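Local structure of protein (thiaminase I) (Bacillus subtilis, 3THI) at residues F110-D115 against S218-G223; Q120-Y125 against R246-S251; E126-I131 against L195-G200. The protein breaks down thiamin as a transferase, probably by exchanging the thiazole part of the vitamin for another nucleophile at the pyrimidine methylene carbon. All blocks are in the same frame, centred on the assembly; numbering follows the deposited sequence.

Contact 1 (F110-D115 against S218-G223); sequences FYRKGD and SWFAQG
Strand 110-112 and helix 218-222 run almost parallel, their axes 15° apart and 10.2 Å at closest approach, with Phe110 and Phe220 nearest across the gap. With CG opposite the backbone N (chi1 -160°), Phe220 extends its ring from the helix to the strand, while Arg112 reaches back and lays its guanidinium flat over one face of that ring. CZ of Arg112 sits 4.0 Å from the ring centroid of Phe220, a cation-pi stack. The same arginine donates from NH2 to the backbone O of Phe220 at 2.7 Å, almost straight (173°) and in the plane of both groups. That carbonyl also accepts from Gly223 N, so two donors hold it where the helix ends. Gly223 closes the helix in a Schellman motif, and its positive phi calls for glycine. Arginine suits its place because one flat cation can both stack and donate: NH1 and NH2 also bond to the carbonyls of Gly225 and Ser224. At the rim of the Phe220 ring, CE2 meets CB of Phe110 at 4.0 Å. Beyond the pair, Val245 of strand 245-248 and Leu148 of strand 147-149 pack on Phe220, and Phe110 turns its ring to Phe228 in strand 227-231.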
loop_
_atom_site.group_PDB
_atom_site.type_symbol
_atom_site.label_atom_id
_atom_site.label_comp_id
_atom_site.label_asym_id
_atom_site.label_seq_id
_atom_site.Cartn_x
_atom_site.Cartn_y
_atom_site.Cartn_z
ATOM N N PHE A 110 -4.430 14.049 -4.265
ATOM C CA PHE A 110 -5.778 14.241 -4.774
ATOM C C PHE A 110 -6.158 15.713 -4.680
ATOM O O PHE A 110 -5.889 16.388 -3.681
ATOM C CB PHE A 110 -6.810 13.409 -3.987
ATOM C CG PHE A 110 -6.737 11.936 -4.244
ATOM C CD1 PHE A 110 -7.354 11.380 -5.357
ATOM C CD2 PHE A 110 -6.066 11.097 -3.358
ATOM C CE1 PHE A 110 -7.306 10.005 -5.588
ATOM C CE2 PHE A 110 -6.013 9.723 -3.577
ATOM C CZ PHE A 110 -6.638 9.177 -4.700
ATOM N N TYR A 111 -6.743 16.217 -5.754
ATOM C CA TYR A 111 -7.198 17.594 -5.771
ATOM C C TYR A 111 -8.514 17.636 -6.524
ATOM O O TYR A 111 -8.919 16.646 -7.142
ATOM C CB TYR A 111 -6.160 18.528 -6.386
ATOM C CG TYR A 111 -5.726 18.171 -7.782
ATOM C CD1 TYR A 111 -4.722 17.221 -8.001
ATOM C CD2 TYR A 111 -6.285 18.814 -8.891
ATOM C CE1 TYR A 111 -4.283 16.923 -9.284
ATOM C CE2 TYR A 111 -5.852 18.523 -10.183
ATOM C CZ TYR A 111 -4.850 17.580 -10.372
ATOM O OH TYR A 111 -4.402 17.314 -11.644
ATOM N N ARG A 112 -9.208 18.760 -6.434
ATOM C CA ARG A 112 -10.486 18.880 -7.103
ATOM C C ARG A 112 -10.359 19.333 -8.547
ATOM O O ARG A 112 -9.460 20.094 -8.898
ATOM C CB ARG A 112 -11.419 19.770 -6.290
ATOM C CG ARG A 112 -11.539 19.264 -4.866
ATOM C CD ARG A 112 -12.925 19.437 -4.299
ATOM N NE ARG A 112 -13.030 18.806 -2.986
ATOM C CZ ARG A 112 -12.393 19.237 -1.901
ATOM N NH1 ARG A 112 -11.608 20.307 -1.973
ATOM N NH2 ARG A 112 -12.534 18.599 -0.749
ATOM N N LYS A 113 -11.250 18.790 -9.371
ATOM C CA LYS A 113 -11.342 19.033 -10.804
ATOM C C LYS A 113 -10.898 20.409 -11.316
ATOM O O LYS A 113 -9.953 20.500 -12.107
ATOM C CB LYS A 113 -12.776 18.737 -11.257
ATOM C CG LYS A 113 -13.038 19.005 -12.714
ATOM C CD LYS A 113 -14.492 18.782 -13.051
ATOM C CE LYS A 113 -14.840 17.314 -13.023
ATOM N NZ LYS A 113 -16.176 17.104 -13.619
ATOM N N GLY A 114 -11.568 21.468 -10.866
ATOM C CA GLY A 114 -11.236 22.808 -11.324
ATOM C C GLY A 114 -10.063 23.498 -10.654
ATOM O O GLY A 114 -9.786 24.671 -10.934
ATOM N N ASP A 115 -9.368 22.781 -9.774
ATOM C CA ASP A 115 -8.226 23.343 -9.062
ATOM C C ASP A 115 -6.943 23.073 -9.852
ATOM O O ASP A 115 -6.116 22.252 -9.464
ATOM C CB ASP A 115 -8.146 22.729 -7.661
ATOM C CG ASP A 115 -7.359 23.576 -6.684
ATOM O OD1 ASP A 115 -6.614 24.485 -7.107
ATOM O OD2 ASP A 115 -7.486 23.323 -5.473
ATOM N N SER A 218 -13.620 10.360 2.458
ATOM C CA SER A 218 -15.031 10.738 2.496
ATOM C C SER A 218 -15.148 12.212 2.846
ATOM O O SER A 218 -16.015 12.916 2.330
ATOM C CB SER A 218 -15.815 9.902 3.513
ATOM O OG SER A 218 -15.568 10.336 4.841
ATOM N N TRP A 219 -14.290 12.661 3.762
ATOM C CA TRP A 219 -14.269 14.064 4.168
ATOM C C TRP A 219 -13.963 14.896 2.932
ATOM O O TRP A 219 -14.636 15.885 2.644
ATOM C CB TRP A 219 -13.169 14.308 5.193
ATOM C CG TRP A 219 -13.386 13.662 6.515
ATOM C CD1 TRP A 219 -14.543 13.111 6.991
ATOM C CD2 TRP A 219 -12.425 13.548 7.564
ATOM N NE1 TRP A 219 -14.362 12.666 8.277
ATOM C CE2 TRP A 219 -13.071 12.923 8.654
ATOM C CE3 TRP A 219 -11.080 13.920 7.693
ATOM C CZ2 TRP A 219 -12.411 12.660 9.858
ATOM C CZ3 TRP A 219 -10.429 13.658 8.890
ATOM C CH2 TRP A 219 -11.095 13.035 9.954
ATOM N N PHE A 220 -12.938 14.474 2.197
ATOM C CA PHE A 220 -12.526 15.169 0.987
ATOM C C PHE A 220 -13.683 15.276 -0.013
ATOM O O PHE A 220 -13.935 16.353 -0.560
ATOM C CB PHE A 220 -11.318 14.465 0.360
ATOM C CG PHE A 220 -10.544 15.333 -0.585
ATOM C CD1 PHE A 220 -9.919 16.488 -0.130
ATOM C CD2 PHE A 220 -10.450 15.009 -1.932
ATOM C CE1 PHE A 220 -9.212 17.303 -1.007
ATOM C CE2 PHE A 220 -9.744 15.822 -2.812
ATOM C CZ PHE A 220 -9.125 16.968 -2.346
ATOM N N ALA A 221 -14.400 14.167 -0.211
ATOM C CA ALA A 221 -15.535 14.110 -1.131
ATOM C C ALA A 221 -16.654 15.046 -0.683
ATOM O O ALA A 221 -17.377 15.610 -1.506
ATOM C CB ALA A 221 -16.047 12.687 -1.233
ATOM N N GLN A 222 -16.792 15.189 0.628
ATOM C CA GLN A 222 -17.791 16.063 1.221
ATOM C C GLN A 222 -17.413 17.542 1.066
ATOM O O GLN A 222 -18.263 18.418 1.248
ATOM C CB GLN A 222 -17.978 15.708 2.693
ATOM C CG GLN A 222 -18.713 14.396 2.935
ATOM C CD GLN A 222 -20.196 14.608 3.153
ATOM O OE1 GLN A 222 -20.593 15.429 3.978
ATOM N NE2 GLN A 222 -21.026 13.880 2.410
ATOM N N GLY A 223 -16.145 17.818 0.740
ATOM C CA GLY A 223 -15.700 19.194 0.538
ATOM C C GLY A 223 -14.629 19.699 1.493
ATOM O O GLY A 223 -14.119 20.817 1.343
#

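Contact 2 (Q120-Y125 against R246-S251); sequences QVDNIY and RFKPIS
A single beta bridge between Asn123 and Ser251, set at the N-terminus of helix 124-131, joins the loop 120-123 to the chain that leaves strand 245-248. The CA atoms of Asn123 and Ser251 are 4.4 Å apart, and two backbone bonds flank the bridge. Ser251 N donates to Asp122 O at 2.9 Å and nearly straight (175°). In return Ile124 N donates a hydrogen bond to Ser251 O, 3.0 Å away, so the carbonyl of Ser251 takes up an amide of the first helical turn. Asn123 is the N-cap: its OD1 accepts from Glu126 N and, weakly, from Tyr125 N. With CG lying between the backbone N and the carbonyl carbon (chi1 61°), the amide of Asn123 swings over to those helix N-H groups, a task for which a short polar side chain is well suited.

Further along, Lys248 leans toward the loop and kinks at chi3 (-64°), bringing NZ within 2.9 Å of Asp122 OD1 in a salt bridge. NZ also bonds to Gly119 O and, weakly, to Val121 O. Beside the bridge, CD1 of Ile250 meets Val121 CG1 at 4.2 Å and Ile124 CG2 at 4.3 Å; branched aliphatic residues fill this apolar patch, with Leu109 and Leu127 beside Ile250.

One ammonium thus serves a carboxylate and backbone carbonyls together, and the nearby positive charge would tend to keep Asp122 ionised. The helix start is fixed from two directions, by its own Asn123 and by Ser251, far off in sequence.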
loop_
_atom_site.group_PDB
_atom_site.type_symbol
_atom_site.label_atom_id
_atom_site.label_comp_id
_atom_site.label_asym_id
_atom_site.label_seq_id
_atom_site.Cartn_x
_atom_site.Cartn_y
_atom_site.Cartn_z
ATOM N N GLN A 120 -0.489 21.288 -10.843
ATOM C CA GLN A 120 0.900 21.471 -11.250
ATOM C C GLN A 120 1.909 21.164 -10.147
ATOM O O GLN A 120 3.114 21.221 -10.375
ATOM C CB GLN A 120 1.111 22.890 -11.794
ATOM C CG GLN A 120 0.831 24.008 -10.796
ATOM C CD GLN A 120 0.826 25.382 -11.450
ATOM O OE1 GLN A 120 0.232 25.569 -12.510
ATOM N NE2 GLN A 120 1.491 26.347 -10.819
ATOM N N VAL A 121 1.403 20.838 -8.958
ATOM C CA VAL A 121 2.225 20.510 -7.793
ATOM C C VAL A 121 2.853 19.128 -7.944
ATOM O O VAL A 121 2.147 18.134 -8.124
ATOM C CB VAL A 121 1.387 20.551 -6.490
ATOM C CG1 VAL A 121 2.198 20.038 -5.313
ATOM C CG2 VAL A 121 0.915 21.961 -6.217
ATOM N N ASP A 122 4.181 19.074 -7.857
ATOM C CA ASP A 122 4.915 17.817 -7.997
ATOM C C ASP A 122 5.529 17.298 -6.704
ATOM O O ASP A 122 5.856 16.114 -6.611
ATOM C CB ASP A 122 6.010 17.950 -9.056
ATOM C CG ASP A 122 5.461 18.287 -10.428
ATOM O OD1 ASP A 122 4.450 17.668 -10.840
ATOM O OD2 ASP A 122 6.043 19.172 -11.093
ATOM N N ASN A 123 5.736 18.187 -5.733
ATOM C CA ASN A 123 6.303 17.792 -4.442
ATOM C C ASN A 123 5.616 18.516 -3.294
ATOM O O ASN A 123 4.811 19.429 -3.527
ATOM C CB ASN A 123 7.825 17.984 -4.409
ATOM C CG ASN A 123 8.246 19.415 -4.620
ATOM O OD1 ASN A 123 8.129 20.239 -3.725
ATOM N ND2 ASN A 123 8.759 19.715 -5.805
ATOM N N ILE A 124 5.931 18.109 -2.062
ATOM C CA ILE A 124 5.304 18.693 -0.871
ATOM C C ILE A 124 5.631 20.167 -0.605
ATOM O O ILE A 124 4.808 20.893 -0.047
ATOM C CB ILE A 124 5.567 17.839 0.410
ATOM C CG1 ILE A 124 7.069 17.735 0.692
ATOM C CG2 ILE A 124 4.931 16.453 0.261
ATOM C CD1 ILE A 124 7.407 17.157 2.047
ATOM N N TYR A 125 6.817 20.607 -1.022
ATOM C CA TYR A 125 7.220 21.998 -0.843
ATOM C C TYR A 125 6.458 22.891 -1.813
ATOM O O TYR A 125 6.117 24.025 -1.487
ATOM C CB TYR A 125 8.733 22.147 -0.993
ATOM C CG TYR A 125 9.492 21.409 0.094
ATOM C CD1 TYR A 125 9.626 21.960 1.372
ATOM C CD2 TYR A 125 10.025 20.134 -0.135
ATOM C CE1 TYR A 125 10.262 21.261 2.399
ATOM C CE2 TYR A 125 10.668 19.427 0.891
ATOM C CZ TYR A 125 10.778 20.000 2.158
ATOM O OH TYR A 125 11.390 19.314 3.189
ATOM N N ARG A 246 -9.133 14.515 -9.173
ATOM C CA ARG A 246 -7.985 14.375 -10.047
ATOM C C ARG A 246 -6.911 13.975 -9.059
ATOM O O ARG A 246 -7.000 14.306 -7.879
ATOM C CB ARG A 246 -7.628 15.699 -10.725
ATOM C CG ARG A 246 -8.662 16.184 -11.714
ATOM C CD ARG A 246 -8.890 15.138 -12.779
ATOM N NE ARG A 246 -9.935 15.515 -13.725
ATOM C CZ ARG A 246 -11.217 15.182 -13.611
ATOM N NH1 ARG A 246 -11.639 14.468 -12.577
ATOM N NH2 ARG A 246 -12.070 15.503 -14.575
ATOM N N PHE A 247 -5.943 13.201 -9.517
ATOM C CA PHE A 247 -4.855 12.767 -8.659
ATOM C C PHE A 247 -3.589 12.701 -9.474
ATOM O O PHE A 247 -3.626 12.743 -10.700
ATOM C CB PHE A 247 -5.152 11.392 -8.059
ATOM C CG PHE A 247 -5.549 10.354 -9.072
ATOM C CD1 PHE A 247 -6.872 10.221 -9.467
ATOM C CD2 PHE A 247 -4.607 9.476 -9.592
ATOM C CE1 PHE A 247 -7.254 9.217 -10.364
ATOM C CE2 PHE A 247 -4.976 8.482 -10.478
ATOM C CZ PHE A 247 -6.305 8.349 -10.869
ATOM N N LYS A 248 -2.466 12.575 -8.786
ATOM C CA LYS A 248 -1.170 12.487 -9.439
ATOM C C LYS A 248 -0.169 12.155 -8.355
ATOM O O LYS A 248 -0.426 12.403 -7.173
ATOM C CB LYS A 248 -0.790 13.828 -10.093
ATOM C CG LYS A 248 -0.665 14.999 -9.120
ATOM C CD LYS A 248 -0.268 16.268 -9.834
ATOM C CE LYS A 248 1.119 16.146 -10.452
ATOM N NZ LYS A 248 1.560 17.421 -11.089
ATOM N N PRO A 249 0.957 11.529 -8.729
ATOM C CA PRO A 249 1.959 11.197 -7.722
ATOM C C PRO A 249 2.514 12.503 -7.159
ATOM O O PRO A 249 2.409 13.561 -7.785
ATOM C CB PRO A 249 3.018 10.452 -8.536
ATOM C CG PRO A 249 2.221 9.831 -9.626
ATOM C CD PRO A 249 1.333 10.965 -10.035
ATOM N N ILE A 250 3.056 12.428 -5.955
ATOM C CA ILE A 250 3.627 13.587 -5.305
ATOM C C ILE A 250 4.881 13.125 -4.575
ATOM O O ILE A 250 4.895 12.068 -3.936
ATOM C CB ILE A 250 2.589 14.283 -4.361
ATOM C CG1 ILE A 250 3.216 15.509 -3.691
ATOM C CG2 ILE A 250 1.997 13.281 -3.353
ATOM C CD1 ILE A 250 2.202 16.450 -3.121
ATOM N N SER A 251 5.964 13.866 -4.773
ATOM C CA SER A 251 7.241 13.537 -4.160
ATOM C C SER A 251 7.431 14.294 -2.846
ATOM O O SER A 251 6.865 15.370 -2.662
ATOM C CB SER A 251 8.374 13.864 -5.138
ATOM O OG SER A 251 9.632 13.531 -4.580
#

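Contact 3 (E126-I131 against L195-G200); sequences ELYKKI and LINMAG
Asn197 ND2 and Tyr128 OH, from two neighbouring helices, both bond to OG1 of Thr133, so one threonine hydroxyl is gripped by a side chain from each. The amide and phenol do not bond each other: ND2 of Asn197 comes obliquely to the ring, 3.3 Å from CE1 of Tyr128, with amide and ring planes 35° apart. The axes of helix segments 126-131 and 195-199 come within 10.6 Å and cross at 23°, a spacing bridged largely by Met198. Its long, flexible chain suits the task, reaching over to put SD 3.5 Å from CA of Tyr128, against the backbone of the opposite helix. CG of Met198 meets the edge of the tyrosine ring at CD1 (3.7 Å), and the sulfur stands off that edge, 5.4 Å from the centroid, in a Met-aromatic contact. With CG of Tyr128 trans to its amide nitrogen (chi1 -180°), the ring extends past Met198 to Asn197. CD1 of Ile131 touches SD of Met198 at 3.7 Å, and Leu127 CD1 lies 4.1 Å from the same SD. Replacing Tyr128 with alanine would probably leave the Thr133 hydroxyl without its phenol partner and open a gap beside Met198 CG. The chemistry is divided: apolar groups enclose the buried thioether, whereas hydroxyl and amide bonds tie the helices through Thr133 beside the partly exposed Tyr128 and Asn197.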
loop_
_atom_site.group_PDB
_atom_site.type_symbol
_atom_site.label_atom_id
_atom_site.label_comp_id
_atom_site.label_asym_id
_atom_site.label_seq_id
_atom_site.Cartn_x
_atom_site.Cartn_y
_atom_site.Cartn_z
ATOM N N GLU A 126 6.172 22.373 -2.999
ATOM C CA GLU A 126 5.390 23.120 -3.980
ATOM C C GLU A 126 3.939 23.135 -3.487
ATOM O O GLU A 126 3.202 24.097 -3.719
ATOM C CB GLU A 126 5.462 22.459 -5.358
ATOM C CG GLU A 126 6.764 22.693 -6.118
ATOM C CD GLU A 126 6.839 21.879 -7.401
ATOM O OE1 GLU A 126 5.950 21.029 -7.613
ATOM O OE2 GLU A 126 7.788 22.072 -8.196
ATOM N N LEU A 127 3.548 22.071 -2.779
ATOM C CA LEU A 127 2.201 21.958 -2.223
ATOM C C LEU A 127 2.040 23.016 -1.132
ATOM O O LEU A 127 1.008 23.671 -1.044
ATOM C CB LEU A 127 1.989 20.568 -1.609
ATOM C CG LEU A 127 0.619 19.875 -1.667
ATOM C CD1 LEU A 127 0.493 18.924 -0.475
ATOM C CD2 LEU A 127 -0.531 20.869 -1.689
ATOM N N TYR A 128 3.069 23.170 -0.302
ATOM C CA TYR A 128 3.046 24.151 0.775
ATOM C C TYR A 128 2.899 25.586 0.263
ATOM O O TYR A 128 2.212 26.402 0.884
ATOM C CB TYR A 128 4.301 24.045 1.645
ATOM C CG TYR A 128 4.304 25.048 2.775
ATOM C CD1 TYR A 128 3.561 24.821 3.933
ATOM C CD2 TYR A 128 5.001 26.243 2.664
ATOM C CE1 TYR A 128 3.508 25.766 4.951
ATOM C CE2 TYR A 128 4.953 27.199 3.677
ATOM C CZ TYR A 128 4.203 26.956 4.817
ATOM O OH TYR A 128 4.122 27.917 5.803
ATOM N N LYS A 129 3.561 25.903 -0.847
ATOM C CA LYS A 129 3.475 27.245 -1.421
ATOM C C LYS A 129 2.055 27.564 -1.898
ATOM O O LYS A 129 1.695 28.727 -2.034
ATOM C CB LYS A 129 4.464 27.396 -2.584
ATOM C CG LYS A 129 5.916 27.445 -2.124
ATOM C CD LYS A 129 6.890 27.721 -3.262
ATOM C CE LYS A 129 8.330 27.614 -2.769
ATOM N NZ LYS A 129 9.324 27.719 -3.878
ATOM N N LYS A 130 1.259 26.520 -2.123
ATOM C CA LYS A 130 -0.115 26.653 -2.596
ATOM C C LYS A 130 -1.153 26.651 -1.493
ATOM O O LYS A 130 -2.048 27.488 -1.480
ATOM C CB LYS A 130 -0.438 25.543 -3.598
ATOM C CG LYS A 130 0.375 25.633 -4.873
ATOM C CD LYS A 130 0.150 26.955 -5.597
ATOM C CE LYS A 130 1.092 27.079 -6.787
ATOM N NZ LYS A 130 0.756 28.260 -7.637
ATOM N N ILE A 131 -1.058 25.692 -0.581
ATOM C CA ILE A 131 -2.021 25.612 0.509
ATOM C C ILE A 131 -1.542 26.201 1.837
ATOM O O ILE A 131 -2.362 26.577 2.679
ATOM C CB ILE A 131 -2.542 24.181 0.712
ATOM C CG1 ILE A 131 -1.414 23.257 1.133
ATOM C CG2 ILE A 131 -3.207 23.684 -0.574
ATOM C CD1 ILE A 131 -1.889 21.890 1.533
ATOM N N LEU A 195 4.308 18.401 6.273
ATOM C CA LEU A 195 3.047 17.718 6.018
ATOM C C LEU A 195 2.087 17.918 7.180
ATOM O O LEU A 195 0.904 18.169 6.973
ATOM C CB LEU A 195 3.286 16.228 5.824
ATOM C CG LEU A 195 3.929 15.779 4.527
ATOM C CD1 LEU A 195 4.351 14.338 4.661
ATOM C CD2 LEU A 195 2.954 15.977 3.371
ATOM N N ILE A 196 2.599 17.753 8.396
ATOM C CA ILE A 196 1.812 17.931 9.609
ATOM C C ILE A 196 1.368 19.390 9.693
ATOM O O ILE A 196 0.225 19.694 10.042
ATOM C CB ILE A 196 2.646 17.546 10.849
ATOM C CG1 ILE A 196 2.861 16.027 10.870
ATOM C CG2 ILE A 196 1.985 18.046 12.122
ATOM C CD1 ILE A 196 3.953 15.557 11.824
ATOM N N ASN A 197 2.277 20.283 9.327
ATOM C CA ASN A 197 1.989 21.707 9.336
ATOM C C ASN A 197 0.836 22.048 8.378
ATOM O O ASN A 197 -0.008 22.909 8.675
ATOM C CB ASN A 197 3.242 22.493 8.942
ATOM C CG ASN A 197 3.073 23.976 9.149
ATOM O OD1 ASN A 197 2.822 24.434 10.269
ATOM N ND2 ASN A 197 3.178 24.733 8.074
ATOM N N MET A 198 0.807 21.375 7.231
ATOM C CA MET A 198 -0.240 21.609 6.238
ATOM C C MET A 198 -1.593 20.990 6.607
ATOM O O MET A 198 -2.650 21.568 6.338
ATOM C CB MET A 198 0.203 21.095 4.860
ATOM C CG MET A 198 1.394 21.861 4.272
ATOM S SD MET A 198 1.689 21.461 2.539
ATOM C CE MET A 198 2.927 20.089 2.682
ATOM N N ALA A 199 -1.539 19.827 7.249
ATOM C CA ALA A 199 -2.730 19.080 7.642
ATOM C C ALA A 199 -3.305 19.442 9.005
ATOM O O ALA A 199 -4.522 19.377 9.211
ATOM C CB ALA A 199 -2.430 17.585 7.594
ATOM N N GLY A 200 -2.431 19.846 9.920
ATOM C CA GLY A 200 -2.862 20.150 11.270
ATOM C C GLY A 200 -2.450 18.947 12.099
ATOM O O GLY A 200 -2.510 17.813 11.623
#

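In the fold
All three contacts lie in the thiaminase-1 domain, of the periplasmic-binding-protein clan, on the same side of the chain's centre. Contacts 1 and 2 have centres about 15 Å apart and meet directly: their strands 96-112 and 245-248 are sheet neighbours, Tyr111 N lies 2.9 Å from Arg246 O, a probable hydrogen bond, and Phe110 CD1 packs on Phe247 CB. Contacts 2 and 3, about 12 Å between centres, share helix 124-131; Met198 CE approaches Ile124 O to 3.4 Å. Contacts 1 and 3 do not touch, their nearest atoms being about 7 Å apart. Along the chain, contact 3 nests within the loops closed by each of the others, while contacts 1 and 2 interleave.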